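Local coordinates for protein PLP-Dependent L-Arginine Hydroxylase MppP (Streptomyces wadayamensis, PDB 6C9B) that uses pyridoxal 5'-phosphate to oxidise L-arginine, giving 4-hydroxy-2-ketoarginine and 2-ketoarginine as products, at residues 111-115 with 156-162; 134-140 with 164-170; 186-192 with 214-218; 285-289 with 305-310; 128-132 with 340-344. All blocks are in the same frame, centred on the assembly; numbering follows the deposited sequence.

Interactions 1, 3 and 5 reach the same seven-stranded mixed sheet. Interaction 3 joins two central strands, 184-188 and 212-218. Interaction 1 lies where strands 107-112 and 152-156 run out into loops, at the product, with its centre about 11 Å from that of interaction 3. Interaction 5 packs on strand 128-133 at one border of the sheet. Interaction 2 follows that strand directly in the chain and its centre lies about 12 Å from that of interaction 1. The segments of interactions 1 and 2 alternate in sequence, as do those of 1 and 5. Interaction 4 comes late and belongs to the second sheet. Interaction 1 touches all four others, so the product site is joined to both sheets.

Interaction 1. Residues 111-115 with 156-162; sequences VHPTF and TTPNNPT. With EGV ((4S)-5-carbamimidamido-4-hydroxy-2-oxopentanoic acid), chain F.
Asn159 grips the loop after strand 107-112 with both ends of its amide. ND2 donates to Pro113 O at 2.8 Å, nearly straight at 170°, with the oxygen in the amide plane. OD1 accepts from Thr114 OG1 at 2.8 Å, and this donor lies in the carbonyl plane. Thr114 OG1 in turn receives a bond from Thr156 OG1 at 2.9 Å. A short relay of hydroxyls therefore leads into the amide and fixes its rotation. With CG anti to the backbone N of Asn159 (chi1 -162°), the amide can span Pro113 and Thr114. Its ND2 also bonds to Glu134.

The next residue, Asn160, turns to the bound product. Its ND2 donates to EGV O11 at 3.1 Å and also bonds to O3 of the PLP-modified residue Lys221. Its OD1 has a weak bond to Arg352, which itself holds EGV. On the other segment, the Phe115 ring lies against the keto group. EGV C09 sits 3.3 Å above one face, toward the rim.

Packing completes the joint. Thr114 CA makes a C-H...O contact with Asn160 O at 3.1 Å. Val111 CG1 lies against Thr156, while Pro113 CG meets Thr162 CG2 at 4.0 Å. Cis peptides before Pro113, Pro158 and Pro161 help shape the two loops. Loops at the carboxyl ends of parallel strands, with an asparagine reaching the cofactor O3, are characteristic of the active site of class-I PLP-dependent aminotransferases.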
# COMPACT_ATOMS: atom_id res chain seq x y z
N VAL B 111 -4.89 4.21 22.75
CA VAL B 111 -5.98 5.13 23.07
C VAL B 111 -7.31 4.57 22.55
O VAL B 111 -7.38 3.93 21.50
CB VAL B 111 -5.70 6.54 22.51
CG1 VAL B 111 -5.61 6.53 20.97
CG2 VAL B 111 -6.75 7.52 22.99
N HIS B 112 -8.37 4.80 23.33
CA HIS B 112 -9.68 4.24 23.05
C HIS B 112 -10.69 5.35 23.30
O HIS B 112 -10.68 5.96 24.38
CB HIS B 112 -9.93 3.05 23.99
CG HIS B 112 -11.25 2.38 23.79
ND1 HIS B 112 -12.31 2.52 24.67
CD2 HIS B 112 -11.68 1.53 22.82
CE1 HIS B 112 -13.33 1.80 24.24
NE2 HIS B 112 -12.97 1.19 23.13
N PRO B 113 -11.56 5.67 22.34
CA PRO B 113 -11.68 5.13 20.99
C PRO B 113 -10.57 5.63 20.09
O PRO B 113 -9.88 6.61 20.43
CB PRO B 113 -13.03 5.66 20.53
CG PRO B 113 -13.09 7.02 21.19
CD PRO B 113 -12.50 6.79 22.56
N THR B 114 -10.40 4.98 18.95
CA THR B 114 -9.54 5.50 17.89
C THR B 114 -9.95 4.81 16.60
O THR B 114 -10.80 3.91 16.59
CB THR B 114 -8.04 5.36 18.23
OG1 THR B 114 -7.28 6.29 17.43
CG2 THR B 114 -7.52 3.96 18.04
N PHE B 115 -9.34 5.23 15.50
CA PHE B 115 -9.65 4.64 14.20
C PHE B 115 -9.34 3.14 14.25
O PHE B 115 -8.26 2.73 14.68
CB PHE B 115 -8.82 5.34 13.12
CG PHE B 115 -8.91 4.71 11.77
CD1 PHE B 115 -10.12 4.22 11.30
CD2 PHE B 115 -7.78 4.61 10.97
CE1 PHE B 115 -10.21 3.62 10.04
CE2 PHE B 115 -7.86 4.04 9.71
CZ PHE B 115 -9.08 3.53 9.25
N THR B 156 -3.05 8.28 18.99
CA THR B 156 -3.48 9.00 17.79
C THR B 156 -3.76 10.44 18.21
O THR B 156 -4.57 10.67 19.11
CB THR B 156 -4.74 8.32 17.25
OG1 THR B 156 -4.49 6.92 17.08
CG2 THR B 156 -5.16 8.94 15.91
N THR B 157 -3.07 11.40 17.58
CA THR B 157 -3.26 12.80 17.96
C THR B 157 -3.04 13.71 16.76
O THR B 157 -1.99 13.64 16.10
CB THR B 157 -2.35 13.21 19.12
OG1 THR B 157 -2.57 14.61 19.38
CG2 THR B 157 -0.86 12.97 18.81
N PRO B 158 -4.02 14.56 16.43
CA PRO B 158 -5.38 14.64 16.97
C PRO B 158 -6.09 13.32 16.80
O PRO B 158 -5.88 12.61 15.81
CB PRO B 158 -6.03 15.75 16.15
CG PRO B 158 -4.89 16.56 15.64
CD PRO B 158 -3.81 15.55 15.36
N ASN B 159 -6.90 12.95 17.78
CA ASN B 159 -7.50 11.64 17.69
C ASN B 159 -8.59 11.64 16.62
O ASN B 159 -9.23 12.66 16.34
CB ASN B 159 -8.09 11.19 19.02
CG ASN B 159 -8.34 9.67 19.07
OD1 ASN B 159 -7.88 8.88 18.19
ND2 ASN B 159 -9.04 9.23 20.10
N ASN B 160 -8.75 10.49 16.03
CA ASN B 160 -9.86 10.16 15.13
C ASN B 160 -10.65 9.12 15.90
O ASN B 160 -10.13 8.02 16.12
CB ASN B 160 -9.32 9.58 13.82
CG ASN B 160 -10.38 9.20 12.86
OD1 ASN B 160 -11.58 9.31 13.13
ND2 ASN B 160 -9.95 8.80 11.68
N PRO B 161 -11.88 9.39 16.35
CA PRO B 161 -12.83 10.37 15.82
C PRO B 161 -13.06 11.64 16.63
O PRO B 161 -13.87 12.50 16.25
CB PRO B 161 -14.12 9.55 15.78
CG PRO B 161 -14.02 8.72 17.02
CD PRO B 161 -12.56 8.34 17.12
N THR B 162 -12.36 11.82 17.74
CA THR B 162 -12.76 12.82 18.70
C THR B 162 -12.11 14.18 18.49
O THR B 162 -12.57 15.17 19.08
CB THR B 162 -12.38 12.38 20.11
OG1 THR B 162 -10.95 12.41 20.22
CG2 THR B 162 -12.93 10.99 20.44
C10 EGV F . -11.55 7.38 8.17
C02 EGV F . -9.53 3.82 5.21
C03 EGV F . -8.41 1.78 6.12
C06 EGV F . -9.25 4.96 6.16
C07 EGV F . -10.58 5.32 6.86
C09 EGV F . -10.42 6.37 7.99
N01 EGV F . -9.60 2.53 5.88
N04 EGV F . -8.48 0.52 6.76
N05 EGV F . -7.24 2.28 5.77
O08 EGV F . -8.79 6.05 5.46
O11 EGV F . -11.34 8.29 8.95
O12 EGV F . -12.63 7.28 7.56
O13 EGV F . -9.44 6.42 8.73

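Interaction 2. Residues 134-140 with 164-170; sequences EDALHGA and RVLAEER
Arg164 lies over the His138 ring, and the two side chains run past each other in opposite directions. Arg164 CG makes a CH-pi contact, 3.9 Å from the centroid of the His138 ring. The guanidinium is turned only 17° from the ring plane. Leu137 CG covers the opposite face of the imidazole. Leu166 CD1 approaches His138 ND1 to 3.8 Å, and a water joins ND1 to Ala167 N at the N-cap of helix 168-181.

The bend of Arg164 at chi2 (133°) carries its guanidinium back toward the start of helix 134-139. There NH2 donates in plane to Asp135 OD1 at 3.1 Å. NH1 adds a weak bond to the same oxygen. Glu134 OE1 makes a long salt bridge with Arg164 NH1, and a water joins the two; Glu134 OE2 bonds to Thr162 and Asn159.

Arg170, folded at chi2 and chi3, curls round the other end of the short helix. Its NE donates to His138 O at 3.1 Å from well above the carbonyl plane. NH1 pairs with Asp141. The two arginines clasp helix 134-139 against the connection from strand 152-156 to helix 168-181, the first half of the beta-alpha-beta crossover to strand 184-188 in the alpha/beta PLP-binding domain.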
# COMPACT_ATOMS: atom_id res chain seq x y z
N GLU B 134 -9.53 8.36 26.92
CA GLU B 134 -8.94 9.66 26.67
C GLU B 134 -8.73 10.44 27.95
O GLU B 134 -7.71 11.11 28.10
CB GLU B 134 -9.81 10.45 25.68
CG GLU B 134 -9.71 9.91 24.30
CD GLU B 134 -10.41 10.76 23.28
OE1 GLU B 134 -11.61 11.08 23.54
OE2 GLU B 134 -9.76 11.08 22.26
N ASP B 135 -9.67 10.37 28.91
CA ASP B 135 -9.50 11.13 30.14
C ASP B 135 -8.25 10.69 30.87
O ASP B 135 -7.51 11.54 31.39
CB ASP B 135 -10.71 10.95 31.04
CG ASP B 135 -11.85 11.86 30.67
OD1 ASP B 135 -11.63 12.75 29.82
OD2 ASP B 135 -12.95 11.67 31.22
N ALA B 136 -8.00 9.38 30.93
CA ALA B 136 -6.79 8.88 31.58
C ALA B 136 -5.53 9.32 30.84
O ALA B 136 -4.53 9.71 31.46
CB ALA B 136 -6.84 7.34 31.67
N LEU B 137 -5.55 9.24 29.51
CA LEU B 137 -4.37 9.56 28.71
C LEU B 137 -3.96 11.03 28.86
O LEU B 137 -2.77 11.35 28.99
CB LEU B 137 -4.65 9.26 27.24
CG LEU B 137 -3.56 9.66 26.26
CD1 LEU B 137 -2.32 8.86 26.51
CD2 LEU B 137 -4.07 9.45 24.81
N HIS B 138 -4.93 11.93 28.77
CA HIS B 138 -4.63 13.35 28.82
C HIS B 138 -4.50 13.88 30.23
O HIS B 138 -3.73 14.82 30.47
CB HIS B 138 -5.74 14.13 28.08
CG HIS B 138 -5.80 13.81 26.63
ND1 HIS B 138 -5.03 14.46 25.69
CD2 HIS B 138 -6.47 12.84 25.96
CE1 HIS B 138 -5.26 13.93 24.50
NE2 HIS B 138 -6.13 12.95 24.63
N GLY B 139 -5.21 13.28 31.19
CA GLY B 139 -5.39 13.90 32.49
C GLY B 139 -4.41 13.47 33.55
O GLY B 139 -4.24 14.18 34.55
N ALA B 140 -3.73 12.33 33.37
CA ALA B 140 -2.88 11.83 34.44
C ALA B 140 -1.74 11.02 33.85
O ALA B 140 -1.83 10.52 32.74
CB ALA B 140 -3.68 10.95 35.41
N ARG B 164 -9.37 15.09 19.77
CA ARG B 164 -8.66 15.51 20.96
C ARG B 164 -7.17 15.53 20.69
O ARG B 164 -6.62 14.57 20.14
CB ARG B 164 -8.99 14.56 22.11
CG ARG B 164 -8.76 15.13 23.50
CD ARG B 164 -9.96 14.84 24.40
NE ARG B 164 -9.61 14.97 25.81
CZ ARG B 164 -10.19 14.30 26.81
NH1 ARG B 164 -11.17 13.43 26.58
NH2 ARG B 164 -9.76 14.49 28.05
N VAL B 165 -6.51 16.60 21.12
CA VAL B 165 -5.09 16.81 20.82
C VAL B 165 -4.28 16.57 22.08
O VAL B 165 -4.55 17.18 23.12
CB VAL B 165 -4.84 18.23 20.30
CG1 VAL B 165 -3.37 18.50 20.12
CG2 VAL B 165 -5.58 18.45 19.00
N LEU B 166 -3.24 15.76 21.96
CA LEU B 166 -2.32 15.56 23.07
C LEU B 166 -1.45 16.81 23.21
O LEU B 166 -0.66 17.12 22.31
CB LEU B 166 -1.47 14.32 22.82
CG LEU B 166 -0.64 13.80 23.98
CD1 LEU B 166 -1.54 13.19 25.04
CD2 LEU B 166 0.36 12.78 23.44
N ALA B 167 -1.64 17.54 24.30
CA ALA B 167 -0.93 18.79 24.52
C ALA B 167 0.55 18.53 24.81
O ALA B 167 0.95 17.44 25.24
CB ALA B 167 -1.56 19.54 25.69
N GLU B 168 1.36 19.56 24.54
CA GLU B 168 2.81 19.42 24.60
C GLU B 168 3.26 18.95 25.97
O GLU B 168 4.15 18.11 26.08
CB GLU B 168 3.48 20.75 24.23
CG GLU B 168 5.01 20.69 24.25
CD GLU B 168 5.70 21.91 23.66
OE1 GLU B 168 6.95 21.92 23.72
OE2 GLU B 168 5.01 22.83 23.16
N GLU B 169 2.65 19.49 27.02
CA GLU B 169 3.10 19.13 28.36
C GLU B 169 2.79 17.66 28.66
O GLU B 169 3.56 17.00 29.36
CB GLU B 169 2.46 20.06 29.39
CG GLU B 169 0.92 20.07 29.40
CD GLU B 169 0.23 21.10 28.47
OE1 GLU B 169 0.85 21.63 27.50
OE2 GLU B 169 -0.97 21.37 28.71
N ARG B 170 1.70 17.14 28.11
CA ARG B 170 1.40 15.72 28.33
C ARG B 170 2.23 14.83 27.42
O ARG B 170 2.71 13.77 27.86
CB ARG B 170 -0.09 15.46 28.13
CG ARG B 170 -0.51 13.99 28.27
CD ARG B 170 -0.12 13.35 29.59
NE ARG B 170 -0.75 14.00 30.75
CZ ARG B 170 -0.35 13.82 32.01
NH1 ARG B 170 0.66 13.01 32.30
NH2 ARG B 170 -0.97 14.45 32.99
O HOH W 1 -12.77 13.46 24.28
O HOH W 2 -3.50 16.62 26.38
O HOH W 3 -2.36 16.85 32.26

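Interaction 3. Residues 186-192 with 214-218; sequences ALDTSFR and VVIED
Leu187 and Val215 are the middle one of three parallel pairs between strands 186-188 and 214-218, whose axes approach to 4.7 Å and lie 10° from parallel. Leu187 N donates to Val214 O at 2.9 Å, and Leu187 O accepts from Ile216 N at 2.8 Å. Thr189 N then reaches Ile216 O at 3.0 Å. This continues the pairing to the point where the first segment turns away through a type I turn.

The strands belong to a right-handed beta-alpha-beta unit, with helix 202-209 as the crossover. They lie in the central sheet of the PLP fold. Asp188 lies toward the carboxyl side of the sheet, with OD2 close to N1 of the PLP-modified residue Lys221. Its OD1 accepts from Ser190 N, forming an Asx turn that holds the carboxylate.

Glu217 and Arg192 form a side-on salt bridge. Arg192 NE meets the syn lone pair of Glu217 OE2 at 3.0 Å, almost straight at 178°. NH1 takes OE1 at 2.8 Å, tilted from both planes. Tyr203 also bonds to OE1. The bend of Glu217 at chi2 (-85°) swings the carboxylate back toward Arg192. Ser190 OG donates to Asp218 OD2 at 2.9 Å on its anti side, while Gly220 N holds OD1.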
# COMPACT_ATOMS: atom_id res chain seq x y z
N ALA B 186 4.56 5.54 20.38
CA ALA B 186 4.18 5.60 18.97
C ALA B 186 3.04 6.59 18.82
O ALA B 186 2.09 6.55 19.59
CB ALA B 186 3.74 4.25 18.45
N LEU B 187 3.13 7.45 17.80
CA LEU B 187 2.12 8.44 17.55
C LEU B 187 1.61 8.29 16.13
O LEU B 187 2.40 8.07 15.21
CB LEU B 187 2.66 9.87 17.70
CG LEU B 187 3.33 10.24 19.01
CD1 LEU B 187 3.74 11.70 18.91
CD2 LEU B 187 2.39 10.00 20.15
N ASP B 188 0.29 8.41 15.96
CA ASP B 188 -0.34 8.50 14.64
C ASP B 188 -0.90 9.91 14.51
O ASP B 188 -1.83 10.29 15.24
CB ASP B 188 -1.44 7.44 14.49
CG ASP B 188 -2.21 7.57 13.18
OD1 ASP B 188 -2.25 8.67 12.58
OD2 ASP B 188 -2.80 6.55 12.77
N THR B 189 -0.34 10.68 13.58
CA THR B 189 -0.62 12.12 13.49
C THR B 189 -1.28 12.50 12.16
O THR B 189 -1.10 13.61 11.65
CB THR B 189 0.67 12.91 13.70
OG1 THR B 189 1.66 12.49 12.77
CG2 THR B 189 1.22 12.64 15.12
N SER B 190 -2.11 11.60 11.62
CA SER B 190 -2.82 11.85 10.37
C SER B 190 -3.57 13.18 10.36
O SER B 190 -3.62 13.85 9.32
CB SER B 190 -3.81 10.71 10.13
OG SER B 190 -4.57 10.95 8.96
N PHE B 191 -4.20 13.53 11.47
CA PHE B 191 -5.03 14.72 11.53
C PHE B 191 -4.24 15.97 11.91
O PHE B 191 -4.84 17.03 12.14
CB PHE B 191 -6.19 14.52 12.52
CG PHE B 191 -7.37 13.73 12.00
CD1 PHE B 191 -7.42 13.22 10.72
CD2 PHE B 191 -8.48 13.54 12.83
CE1 PHE B 191 -8.56 12.51 10.27
CE2 PHE B 191 -9.58 12.84 12.40
CZ PHE B 191 -9.63 12.34 11.11
N ARG B 192 -2.91 15.88 11.99
CA ARG B 192 -2.09 16.99 12.45
C ARG B 192 -2.45 18.30 11.75
O ARG B 192 -2.58 19.34 12.39
CB ARG B 192 -0.60 16.68 12.22
CG ARG B 192 0.30 17.76 12.81
CD ARG B 192 1.74 17.62 12.35
NE ARG B 192 2.44 16.43 12.85
CZ ARG B 192 2.90 16.28 14.09
NH1 ARG B 192 3.60 15.20 14.38
NH2 ARG B 192 2.65 17.18 15.04
N VAL B 214 8.26 6.25 17.59
CA VAL B 214 7.88 6.15 16.18
C VAL B 214 6.73 7.12 15.98
O VAL B 214 5.84 7.20 16.83
CB VAL B 214 7.43 4.72 15.81
CG1 VAL B 214 6.84 4.70 14.39
CG2 VAL B 214 8.56 3.78 15.90
N VAL B 215 6.74 7.85 14.86
CA VAL B 215 5.63 8.70 14.49
C VAL B 215 5.23 8.32 13.09
O VAL B 215 6.09 8.18 12.22
CB VAL B 215 5.97 10.20 14.54
CG1 VAL B 215 4.72 11.03 14.16
CG2 VAL B 215 6.49 10.59 15.92
N ILE B 216 3.93 8.14 12.86
CA ILE B 216 3.42 7.91 11.52
C ILE B 216 2.67 9.16 11.11
O ILE B 216 1.56 9.41 11.57
CB ILE B 216 2.51 6.68 11.43
CG1 ILE B 216 3.29 5.43 11.84
CG2 ILE B 216 2.04 6.51 10.00
CD1 ILE B 216 2.44 4.14 11.92
N GLU B 217 3.29 9.94 10.24
CA GLU B 217 2.59 11.05 9.63
C GLU B 217 1.80 10.54 8.43
O GLU B 217 2.05 9.46 7.90
CB GLU B 217 3.57 12.13 9.19
CG GLU B 217 4.57 12.60 10.23
CD GLU B 217 4.07 13.71 11.15
OE1 GLU B 217 4.83 14.07 12.08
OE2 GLU B 217 2.95 14.22 10.96
N ASP B 218 0.83 11.33 8.01
CA ASP B 218 -0.00 10.94 6.87
C ASP B 218 -0.33 12.21 6.12
O ASP B 218 -0.78 13.17 6.73
CB ASP B 218 -1.29 10.24 7.36
CG ASP B 218 -2.30 9.94 6.24
OD1 ASP B 218 -1.89 9.78 5.08
OD2 ASP B 218 -3.52 9.81 6.53
O HOH W 4 -0.95 8.55 10.31
O HOH W 5 0.74 13.93 9.54
O HOH W 6 -3.43 13.73 6.53

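Interaction 4. Residues 285-289 with 305-310; sequences RSVVR and SRSSVE
Arg285, Arg289 and Glu310 form a salt-bridge network between the long helix 256-291 and strand 309-314 of the second, five-stranded sheet. Arg285 and Glu310 cross at about a right angle, with their guanidinium and carboxylate planes 63° apart. Arg285 meets the acid side-on: NE and NH1 both reach Glu310 OE1 at 2.9 Å, from the same face of the carboxylate. NE comes from well above that plane, while NH1 arrives on the anti side.

The far end of the same guanidinium holds the loop before the strand. Arg285 NH1 and NH2 both donate to Ser307 O at 2.9 Å, end-on. The bend at chi3 (-83°) turns the flat group so that its rim serves Glu310 and Ser307 together. Ser305 O lies 3.1 Å above one face, without a hydrogen bond to it.

Arg289 comes from one helical turn further on, stretched out from CG to NE. Its guanidinium lies against the aliphatic part of Arg285, whose CD is 3.7 Å above the centre of one face. Its NE and NH2 point to Glu310 OE2, though the place of that oxygen is doubtful. Bonds to the carbonyls of Asp302 and Pro303 give Arg289 further partners. Two cations beside one acid would probably favour its ionised form. The loop is braced by an ST turn, in which Ser305 OG accepts from Ser307 N at 3.2 Å.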
# COMPACT_ATOMS: atom_id res chain seq x y z
N ARG B 285 -18.24 22.34 9.81
CA ARG B 285 -18.66 21.98 11.16
C ARG B 285 -19.84 22.83 11.61
O ARG B 285 -20.79 22.32 12.22
CB ARG B 285 -17.48 22.14 12.11
CG ARG B 285 -17.83 21.99 13.57
CD ARG B 285 -16.58 21.73 14.40
NE ARG B 285 -16.25 20.31 14.37
CZ ARG B 285 -15.23 19.75 13.72
NH1 ARG B 285 -15.08 18.44 13.79
NH2 ARG B 285 -14.33 20.47 13.06
N SER B 286 -19.80 24.13 11.31
CA SER B 286 -20.88 25.03 11.69
C SER B 286 -22.18 24.67 10.99
O SER B 286 -23.26 24.79 11.59
CB SER B 286 -20.51 26.47 11.39
OG SER B 286 -19.25 26.79 11.97
N VAL B 287 -22.14 24.29 9.71
CA VAL B 287 -23.42 23.98 9.06
C VAL B 287 -24.01 22.72 9.67
O VAL B 287 -25.22 22.63 9.85
CB VAL B 287 -23.34 23.89 7.51
CG1 VAL B 287 -22.07 24.45 6.93
CG2 VAL B 287 -23.62 22.49 7.00
N VAL B 288 -23.15 21.75 10.04
CA VAL B 288 -23.66 20.53 10.66
C VAL B 288 -24.32 20.85 11.99
O VAL B 288 -25.42 20.36 12.29
CB VAL B 288 -22.54 19.49 10.84
CG1 VAL B 288 -23.06 18.30 11.63
CG2 VAL B 288 -22.01 19.05 9.50
N ARG B 289 -23.66 21.65 12.83
CA ARG B 289 -24.18 21.91 14.17
C ARG B 289 -25.43 22.79 14.10
O ARG B 289 -26.39 22.56 14.84
CB ARG B 289 -23.10 22.53 15.05
CG ARG B 289 -21.96 21.55 15.31
CD ARG B 289 -20.93 22.03 16.28
NE ARG B 289 -19.94 20.98 16.52
CZ ARG B 289 -18.88 21.12 17.30
NH1 ARG B 289 -18.65 22.27 17.93
NH2 ARG B 289 -18.05 20.12 17.45
N SER B 305 -13.50 20.15 18.85
CA SER B 305 -12.76 19.50 17.77
C SER B 305 -12.60 20.43 16.58
O SER B 305 -13.52 21.18 16.21
CB SER B 305 -13.46 18.23 17.31
OG SER B 305 -12.68 17.58 16.30
N ARG B 306 -11.41 20.37 15.97
CA ARG B 306 -11.14 21.03 14.69
C ARG B 306 -10.84 20.03 13.58
O ARG B 306 -10.41 20.43 12.50
CB ARG B 306 -9.99 22.02 14.87
CG ARG B 306 -10.33 23.07 15.92
CD ARG B 306 -9.29 24.11 16.10
NE ARG B 306 -9.90 25.44 16.04
CZ ARG B 306 -9.40 26.53 16.60
NH1 ARG B 306 -8.27 26.47 17.29
NH2 ARG B 306 -10.04 27.69 16.49
N SER B 307 -11.06 18.74 13.82
CA SER B 307 -10.73 17.75 12.81
C SER B 307 -11.80 17.71 11.73
O SER B 307 -12.88 18.32 11.83
CB SER B 307 -10.56 16.38 13.46
OG SER B 307 -11.82 15.75 13.52
N SER B 308 -11.51 16.96 10.68
CA SER B 308 -12.36 16.90 9.50
C SER B 308 -13.47 15.87 9.61
O SER B 308 -14.12 15.57 8.62
CB SER B 308 -11.53 16.58 8.26
OG SER B 308 -10.91 15.30 8.38
N VAL B 309 -13.68 15.31 10.79
CA VAL B 309 -14.82 14.44 11.03
C VAL B 309 -15.53 14.93 12.29
O VAL B 309 -14.94 15.58 13.15
CB VAL B 309 -14.40 12.97 11.16
CG1 VAL B 309 -13.73 12.50 9.88
CG2 VAL B 309 -13.42 12.76 12.37
N GLU B 310 -16.82 14.60 12.38
CA GLU B 310 -17.66 15.13 13.46
C GLU B 310 -18.56 14.03 14.00
O GLU B 310 -19.37 13.47 13.26
CB GLU B 310 -18.51 16.31 12.94
CG GLU B 310 -19.51 16.88 13.92
CD GLU B 310 -18.88 17.78 14.99
OE1 GLU B 310 -17.64 17.86 15.09
OE2 GLU B 310 -19.65 18.39 15.75

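Interaction 5. Residues 128-132 with 340-344; sequences DLVPV and HWAEP
Trp341 drives the outer end of its indole against strand 128-133, where Pro131 and Leu129 receive it. The six-membered ring does the touching. Its CH2 atom comes within 3.5 Å of Pro131 CA and 3.6 Å of Pro131 CB. The adjoining CZ3 reaches Leu129 CB at 3.6 Å. Leu129 CD1 adds a further contact to CZ3 at 3.8 Å. The indole crosses both side chains at a slant.

The ring is steered there by chi1 of 54°, which sets CG of Trp341 between the backbone N and the carbonyl carbon. At the other end of the indole, NE1 donates to Val111 O on the neighbouring strand 107-112. His112 and the indole meet edge-to-face. These outside partners probably help to fix the rotation of the ring.

Ala342 completes the contact. Its CB lies over one face of the Trp341 indole, toward the rim, and also meets Pro131 CG at 3.8 Å. Pro131 thus touches both Trp341 and Ala342. A type I turn from His340 to Glu343, closed by Glu343 N to His340 O, presents Trp341 and Ala342 at its middle. The Trp341 side chain lies about 5 Å from that of Asp116, a residue seen to bind magnesium in a structure of this protein, though no ion is bound to this chain.

Between these two segments the contact is wholly apolar. Its hold comes from shape and the burial of carbon, while the polar bond that orients the indole is made to the next strand.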
# COMPACT_ATOMS: atom_id res chain seq x y z
N ASP B 128 -1.42 -7.97 22.05
CA ASP B 128 -2.52 -7.83 22.99
C ASP B 128 -2.70 -6.35 23.28
O ASP B 128 -1.72 -5.62 23.44
CB ASP B 128 -2.23 -8.59 24.28
CG ASP B 128 -3.43 -8.65 25.23
OD1 ASP B 128 -4.59 -8.62 24.76
OD2 ASP B 128 -3.20 -8.76 26.45
N LEU B 129 -3.95 -5.89 23.32
CA LEU B 129 -4.21 -4.47 23.45
C LEU B 129 -4.79 -4.13 24.82
O LEU B 129 -5.68 -4.83 25.32
CB LEU B 129 -5.18 -3.99 22.39
CG LEU B 129 -4.71 -4.18 20.97
CD1 LEU B 129 -5.81 -3.69 19.98
CD2 LEU B 129 -3.41 -3.44 20.76
N VAL B 130 -4.29 -3.05 25.41
CA VAL B 130 -4.83 -2.52 26.66
C VAL B 130 -5.43 -1.15 26.34
O VAL B 130 -4.68 -0.25 25.94
CB VAL B 130 -3.74 -2.39 27.74
CG1 VAL B 130 -4.39 -1.91 29.03
CG2 VAL B 130 -3.03 -3.68 27.94
N PRO B 131 -6.74 -0.95 26.49
CA PRO B 131 -7.30 0.37 26.17
C PRO B 131 -6.96 1.42 27.21
O PRO B 131 -6.97 1.14 28.41
CB PRO B 131 -8.81 0.11 26.15
CG PRO B 131 -9.00 -1.03 27.07
CD PRO B 131 -7.80 -1.91 26.86
N VAL B 132 -6.66 2.63 26.74
CA VAL B 132 -6.48 3.79 27.61
C VAL B 132 -7.51 4.83 27.18
O VAL B 132 -7.45 5.33 26.06
CB VAL B 132 -5.06 4.37 27.51
CG1 VAL B 132 -4.89 5.49 28.53
CG2 VAL B 132 -4.03 3.28 27.74
N HIS B 340 -14.83 2.24 19.08
CA HIS B 340 -14.67 1.81 20.47
C HIS B 340 -14.28 0.34 20.45
O HIS B 340 -15.06 -0.57 20.78
CB HIS B 340 -15.93 2.09 21.25
CG HIS B 340 -16.30 3.54 21.24
ND1 HIS B 340 -15.95 4.40 22.26
CD2 HIS B 340 -16.92 4.29 20.30
CE1 HIS B 340 -16.39 5.62 21.97
NE2 HIS B 340 -16.96 5.58 20.78
N TRP B 341 -13.03 0.14 20.03
CA TRP B 341 -12.52 -1.16 19.65
C TRP B 341 -12.42 -2.12 20.83
O TRP B 341 -12.34 -3.32 20.63
CB TRP B 341 -11.16 -0.98 18.95
CG TRP B 341 -10.17 -0.20 19.76
CD1 TRP B 341 -9.88 1.14 19.66
CD2 TRP B 341 -9.35 -0.71 20.83
NE1 TRP B 341 -8.94 1.50 20.61
CE2 TRP B 341 -8.59 0.38 21.33
CE3 TRP B 341 -9.18 -1.97 21.40
CZ2 TRP B 341 -7.68 0.24 22.39
CZ3 TRP B 341 -8.26 -2.12 22.44
CH2 TRP B 341 -7.54 -1.01 22.93
N ALA B 342 -12.47 -1.61 22.06
CA ALA B 342 -12.48 -2.45 23.25
C ALA B 342 -13.87 -2.62 23.86
O ALA B 342 -14.07 -3.55 24.66
CB ALA B 342 -11.54 -1.88 24.31
N GLU B 343 -14.82 -1.76 23.52
CA GLU B 343 -16.15 -1.78 24.12
C GLU B 343 -17.11 -1.11 23.14
O GLU B 343 -17.44 0.07 23.31
CB GLU B 343 -16.18 -1.06 25.46
CG GLU B 343 -17.44 -1.35 26.27
CD GLU B 343 -17.43 -2.76 26.84
OE1 GLU B 343 -16.77 -2.98 27.88
OE2 GLU B 343 -18.05 -3.64 26.22
N PRO B 344 -17.54 -1.82 22.10
CA PRO B 344 -18.26 -1.13 21.01
C PRO B 344 -19.55 -0.49 21.46
O PRO B 344 -19.98 0.50 20.85
CB PRO B 344 -18.51 -2.24 19.98
CG PRO B 344 -18.04 -3.53 20.62
CD PRO B 344 -17.07 -3.15 21.69